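Local atomic coordinates of uncharacterized protein (Porphyromonas gingivalis, PDB entry 2QSV), a protein that is of unknown function, perhaps linked to cysteine-type peptidase activity, this chain being its C-terminal part with two immunoglobulin-like beta-sandwich domains. Residues L35-V40 / L84-P89; S41-V46 / E80-E85. One frame throughout, in Å; residues are numbered along the deposited sequence.

Contact 1: L35-V40 / L84-P89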
loop_
_atom_site.group_PDB
_atom_site.type_symbol
_atom_site.label_atom_id
_atom_site.label_comp_id
_atom_site.label_asym_id
_atom_site.label_seq_id
_atom_site.Cartn_x
_atom_site.Cartn_y
_atom_site.Cartn_z
ATOM N N LEU A 35 14.884 11.222 24.709
ATOM C CA LEU A 35 14.664 11.389 23.271
ATOM C C LEU A 35 13.677 12.524 23.037
ATOM O O LEU A 35 12.596 12.573 23.630
ATOM C CB LEU A 35 14.172 10.101 22.612
ATOM C CG LEU A 35 15.227 9.064 22.229
ATOM C CD1 LEU A 35 14.612 8.008 21.304
ATOM C CD2 LEU A 35 16.463 9.732 21.592
ATOM N N GLN A 36 14.083 13.477 22.214
ATOM C CA GLN A 36 13.161 14.478 21.724
ATOM C C GLN A 36 12.651 14.042 20.348
ATOM O O GLN A 36 13.441 13.783 19.426
ATOM C CB GLN A 36 13.838 15.833 21.630
ATOM C CG GLN A 36 12.842 16.959 21.446
ATOM C CD GLN A 36 12.108 17.285 22.734
ATOM O OE1 GLN A 36 10.965 17.765 22.718
ATOM N NE2 GLN A 36 12.768 17.032 23.862
ATOM N N VAL A 37 11.330 13.932 20.226
ATOM C CA VAL A 37 10.702 13.364 19.021
ATOM C C VAL A 37 9.785 14.366 18.338
ATOM O O VAL A 37 8.909 14.951 18.969
ATOM C CB VAL A 37 9.936 12.055 19.312
ATOM C CG1 VAL A 37 9.419 11.435 18.003
ATOM C CG2 VAL A 37 10.829 11.062 20.029
ATOM N N ALA A 38 10.021 14.574 17.047
ATOM C CA ALA A 38 9.124 15.362 16.235
ATOM C C ALA A 38 8.633 14.515 15.057
ATOM O O ALA A 38 9.410 13.847 14.383
ATOM C CB ALA A 38 9.805 16.635 15.763
ATOM N N VAL A 39 7.321 14.518 14.859
ATOM C CA VAL A 39 6.699 13.995 13.653
ATOM C C VAL A 39 6.803 15.124 12.629
ATOM O O VAL A 39 6.009 16.063 12.625
ATOM C CB VAL A 39 5.218 13.608 13.897
ATOM C CG1 VAL A 39 4.596 13.029 12.628
ATOM C CG2 VAL A 39 5.100 12.606 15.054
ATOM N N VAL A 40 7.805 15.033 11.766
ATOM C CA VAL A 40 8.121 16.147 10.858
ATOM C C VAL A 40 7.290 16.178 9.557
ATOM O O VAL A 40 7.189 17.219 8.908
ATOM C CB VAL A 40 9.658 16.251 10.578
ATOM C CG1 VAL A 40 10.410 16.625 11.868
ATOM C CG2 VAL A 40 10.208 14.963 10.032
ATOM N N LEU A 84 9.607 10.468 11.183
ATOM C CA LEU A 84 10.010 10.670 12.583
ATOM C C LEU A 84 11.451 11.151 12.746
ATOM O O LEU A 84 12.388 10.470 12.355
ATOM C CB LEU A 84 9.808 9.383 13.386
ATOM C CG LEU A 84 8.365 8.878 13.361
ATOM C CD1 LEU A 84 8.332 7.519 14.022
ATOM C CD2 LEU A 84 7.391 9.864 14.019
ATOM N N GLU A 85 11.593 12.332 13.327
ATOM C CA GLU A 85 12.903 12.911 13.609
ATOM C C GLU A 85 13.223 12.831 15.102
ATOM O O GLU A 85 12.540 13.421 15.937
ATOM C CB GLU A 85 12.976 14.357 13.140
ATOM C CG GLU A 85 14.291 15.026 13.493
ATOM C CD GLU A 85 14.228 16.518 13.294
ATOM O OE1 GLU A 85 14.600 16.975 12.183
ATOM O OE2 GLU A 85 13.774 17.224 14.243
ATOM N N VAL A 86 14.273 12.092 15.418
ATOM C CA VAL A 86 14.671 11.855 16.798
ATOM C C VAL A 86 15.982 12.581 17.146
ATOM O O VAL A 86 16.987 12.458 16.418
ATOM C CB VAL A 86 14.792 10.350 17.018
ATOM C CG1 VAL A 86 15.833 10.019 18.050
ATOM C CG2 VAL A 86 13.427 9.798 17.382
ATOM N N THR A 87 15.958 13.354 18.236
ATOM C CA THR A 87 17.157 14.024 18.752
ATOM C C THR A 87 17.395 13.686 20.222
ATOM O O THR A 87 16.544 13.941 21.075
ATOM C CB THR A 87 17.118 15.558 18.561
ATOM O OG1 THR A 87 16.235 16.162 19.517
ATOM C CG2 THR A 87 16.668 15.917 17.162
ATOM N N SER A 88 18.562 13.093 20.487
ATOM C CA SER A 88 19.017 12.723 21.838
ATOM C C SER A 88 19.784 13.895 22.463
ATOM O O SER A 88 20.946 14.119 22.111
ATOM C CB SER A 88 19.914 11.467 21.755
ATOM O OG SER A 88 20.840 11.395 22.829
ATOM N N PRO A 89 19.143 14.659 23.384
ATOM C CA PRO A 89 19.801 15.879 23.934
ATOM C C PRO A 89 21.313 15.742 24.286
ATOM O O PRO A 89 22.061 16.727 24.257
ATOM C CB PRO A 89 18.992 16.166 25.211
ATOM C CG PRO A 89 17.579 15.633 24.888
ATOM C CD PRO A 89 17.792 14.442 23.957
#
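L35 and V86 meet through their branch ends, CD2 of L35 lying 3.6 Å from CG1 of V86, on the inward face of a five-stranded sheet in the first immunoglobulin-like beta sandwich. The same face carries two further apolar pairs in which the side chains run alongside each other: V37 beside V86, and V39 beside L84. L84 leans its CD2 to within 3.7 Å of CG2 of V39, its own CG standing anti to the carbonyl carbon (chi1 -58°).

The backbones of 35-40 and 84-87 are antiparallel, and two hydrogen-bonded pairs set the register. Q36 and T87 each donate their backbone N-H to the other's O, each N to O distance being 2.8 Å; A38 and E85 are likewise bonded in both directions, with A38 N 3.0 Å from E85 O and E85 N 2.9 Å from A38 O. Q36, T87, A38 and E85 place their side chains on the other face of the sheet, where they are partly exposed. At the end of the strand V40 crosses E85 at about a right angle, its CG1 touching CB of E85 at 3.7 Å.

Farther out, L3 of strand 3-5, in the other sheet, packs on L35, V37, V86 and L84 and so closes the core across the sandwich. On the outer face, Q36 and T87 lie side by side with OG1 of T87 3.2 Å from CB of Q36.

Contact 2: S41-V46 / E80-E85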
loop_
_atom_site.group_PDB
_atom_site.type_symbol
_atom_site.label_atom_id
_atom_site.label_comp_id
_atom_site.label_asym_id
_atom_site.label_seq_id
_atom_site.Cartn_x
_atom_site.Cartn_y
_atom_site.Cartn_z
ATOM N N SER A 41 6.702 15.046 9.184
ATOM C CA SER A 41 5.826 14.992 8.014
ATOM C C SER A 41 4.740 13.941 8.245
ATOM O O SER A 41 5.034 12.865 8.741
ATOM C CB SER A 41 6.638 14.663 6.759
ATOM O OG SER A 41 5.889 14.890 5.583
ATOM N N LEU A 42 3.491 14.286 7.916
ATOM C CA LEU A 42 2.341 13.385 8.003
ATOM C C LEU A 42 1.829 13.105 6.606
ATOM O O LEU A 42 1.841 14.000 5.792
ATOM C CB LEU A 42 1.165 14.055 8.732
ATOM C CG LEU A 42 1.079 14.242 10.243
ATOM C CD1 LEU A 42 -0.115 15.155 10.570
ATOM C CD2 LEU A 42 0.938 12.893 10.950
ATOM N N PRO A 43 1.324 11.881 6.342
ATOM C CA PRO A 43 0.536 11.626 5.136
ATOM C C PRO A 43 -0.576 12.662 4.928
ATOM O O PRO A 43 -1.204 13.092 5.900
ATOM C CB PRO A 43 -0.076 10.256 5.424
ATOM C CG PRO A 43 0.952 9.579 6.224
ATOM C CD PRO A 43 1.493 10.659 7.140
ATOM N N SER A 44 -0.822 13.049 3.677
ATOM C CA SER A 44 -1.862 14.034 3.361
ATOM C C SER A 44 -3.281 13.611 3.764
ATOM O O SER A 44 -4.182 14.461 3.832
ATOM C CB SER A 44 -1.869 14.328 1.868
ATOM O OG SER A 44 -2.263 13.178 1.151
ATOM N N PHE A 45 -3.473 12.311 4.012
ATOM C CA PHE A 45 -4.793 11.749 4.312
ATOM C C PHE A 45 -4.965 11.407 5.788
ATOM O O PHE A 45 -5.947 10.764 6.166
ATOM C CB PHE A 45 -5.099 10.502 3.436
ATOM C CG PHE A 45 -3.996 9.438 3.449
ATOM C CD1 PHE A 45 -3.945 8.448 4.439
ATOM C CD2 PHE A 45 -3.013 9.425 2.460
ATOM C CE1 PHE A 45 -2.929 7.461 4.432
ATOM C CE2 PHE A 45 -2.008 8.434 2.433
ATOM C CZ PHE A 45 -1.977 7.450 3.411
ATOM N N VAL A 46 -4.017 11.832 6.627
ATOM C CA VAL A 46 -4.157 11.607 8.067
ATOM C C VAL A 46 -4.114 12.886 8.905
ATOM O O VAL A 46 -3.617 13.921 8.460
ATOM C CB VAL A 46 -3.156 10.558 8.672
ATOM C CG1 VAL A 46 -3.042 9.284 7.841
ATOM C CG2 VAL A 46 -1.823 11.176 8.986
ATOM N N GLU A 80 2.082 6.879 1.786
ATOM C CA GLU A 80 2.781 8.101 2.171
ATOM C C GLU A 80 3.475 7.906 3.516
ATOM O O GLU A 80 2.923 7.257 4.401
ATOM C CB GLU A 80 1.807 9.278 2.248
ATOM C CG GLU A 80 1.268 9.795 0.883
ATOM C CD GLU A 80 0.616 11.165 1.010
ATOM O OE1 GLU A 80 1.107 12.039 1.783
ATOM O OE2 GLU A 80 -0.410 11.367 0.358
ATOM N N PRO A 81 4.699 8.455 3.666
ATOM C CA PRO A 81 5.442 8.230 4.915
ATOM C C PRO A 81 5.002 9.099 6.100
ATOM O O PRO A 81 4.617 10.266 5.962
ATOM C CB PRO A 81 6.895 8.550 4.521
ATOM C CG PRO A 81 6.748 9.649 3.461
ATOM C CD PRO A 81 5.469 9.275 2.692
ATOM N N LEU A 82 5.043 8.506 7.278
ATOM C CA LEU A 82 5.039 9.278 8.513
ATOM C C LEU A 82 6.532 9.480 8.892
ATOM O O LEU A 82 7.278 8.518 9.119
ATOM C CB LEU A 82 4.255 8.504 9.577
ATOM C CG LEU A 82 4.231 9.106 10.984
ATOM C CD1 LEU A 82 3.202 10.219 11.018
ATOM C CD2 LEU A 82 3.875 8.030 12.007
ATOM N N VAL A 83 6.993 10.722 8.918
ATOM C CA VAL A 83 8.440 10.937 9.110
ATOM C C VAL A 83 8.777 11.302 10.565
ATOM O O VAL A 83 8.299 12.300 11.104
ATOM C CB VAL A 83 9.041 11.942 8.082
ATOM C CG1 VAL A 83 10.590 11.951 8.177
ATOM C CG2 VAL A 83 8.604 11.559 6.661
ATOM N N LEU A 84 9.607 10.468 11.183
ATOM C CA LEU A 84 10.010 10.670 12.583
ATOM C C LEU A 84 11.451 11.151 12.746
ATOM O O LEU A 84 12.388 10.470 12.355
ATOM C CB LEU A 84 9.808 9.383 13.386
ATOM C CG LEU A 84 8.365 8.878 13.361
ATOM C CD1 LEU A 84 8.332 7.519 14.022
ATOM C CD2 LEU A 84 7.391 9.864 14.019
ATOM N N GLU A 85 11.593 12.332 13.327
ATOM C CA GLU A 85 12.903 12.911 13.609
ATOM C C GLU A 85 13.223 12.831 15.102
ATOM O O GLU A 85 12.540 13.421 15.937
ATOM C CB GLU A 85 12.976 14.357 13.140
ATOM C CG GLU A 85 14.291 15.026 13.493
ATOM C CD GLU A 85 14.228 16.518 13.294
ATOM O OE1 GLU A 85 14.600 16.975 12.183
ATOM O OE2 GLU A 85 13.774 17.224 14.243
HETATM O O HOH W 1 4.450 12.458 4.417
#
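E80 and S44 are brought together by two torsions: CG of E80 stands anti to its own carbonyl carbon (chi1 -71°), with the chain extended beyond it, and OG of S44 is turned between its backbone N and carbonyl carbon (chi1 66°). The carboxylate is thereby held at both oxygens by one residue. The S44 hydroxyl donates to OE2 of E80 at 2.7 Å on the syn side, whereas the S44 backbone N reaches OE1 of E80 at 2.9 Å from above the carboxylate plane. This two-point grip fixes the rotation of the carboxylate.

F45 and E80 pass alongside one another head to tail, the ring and carboxylate planes 84° apart, with CE2 of F45 3.9 Å from CG of E80. P43 sets its CB over the centre of the F45 ring. Further along, CD2 of L42 meets CD1 of L82 at 3.5 Å, the two leucines side by side. V83 N donates to S41 O at 2.9 Å, and a water donates to P81 O while also bonding to S41 OG. Strand pairing thus gives way to side-chain and water bonds where the chain leaves strand 35-41 after S41; it enters strand 46-47 through a type I turn, P43 to V46, making 41-46 a loop that joins the two sheets of an immunoglobulin-like sandwich.

Overall arrangement
Both contacts use strand 76-87; contact 1 pairs it with strand 35-41, contact 2 mainly with the loop that follows. Their centres are about 14 Å apart, and L84 and E85 are common to both. Their junction is tied by V40 N, which lies 2.9 Å from V83 O in a probable hydrogen bond, and by V39 CG1, packed 3.5 Å from L82 CD1. The inward apolar row of contact 1 therefore runs on through L82 to the leucine pair of contact 2. Beyond it, the chain of 41-46 leaves this sheet for strand 46-47 in the opposing one. Both contacts belong to the first domain; the sodium ion is bound in the second, at T157, N159 and L162.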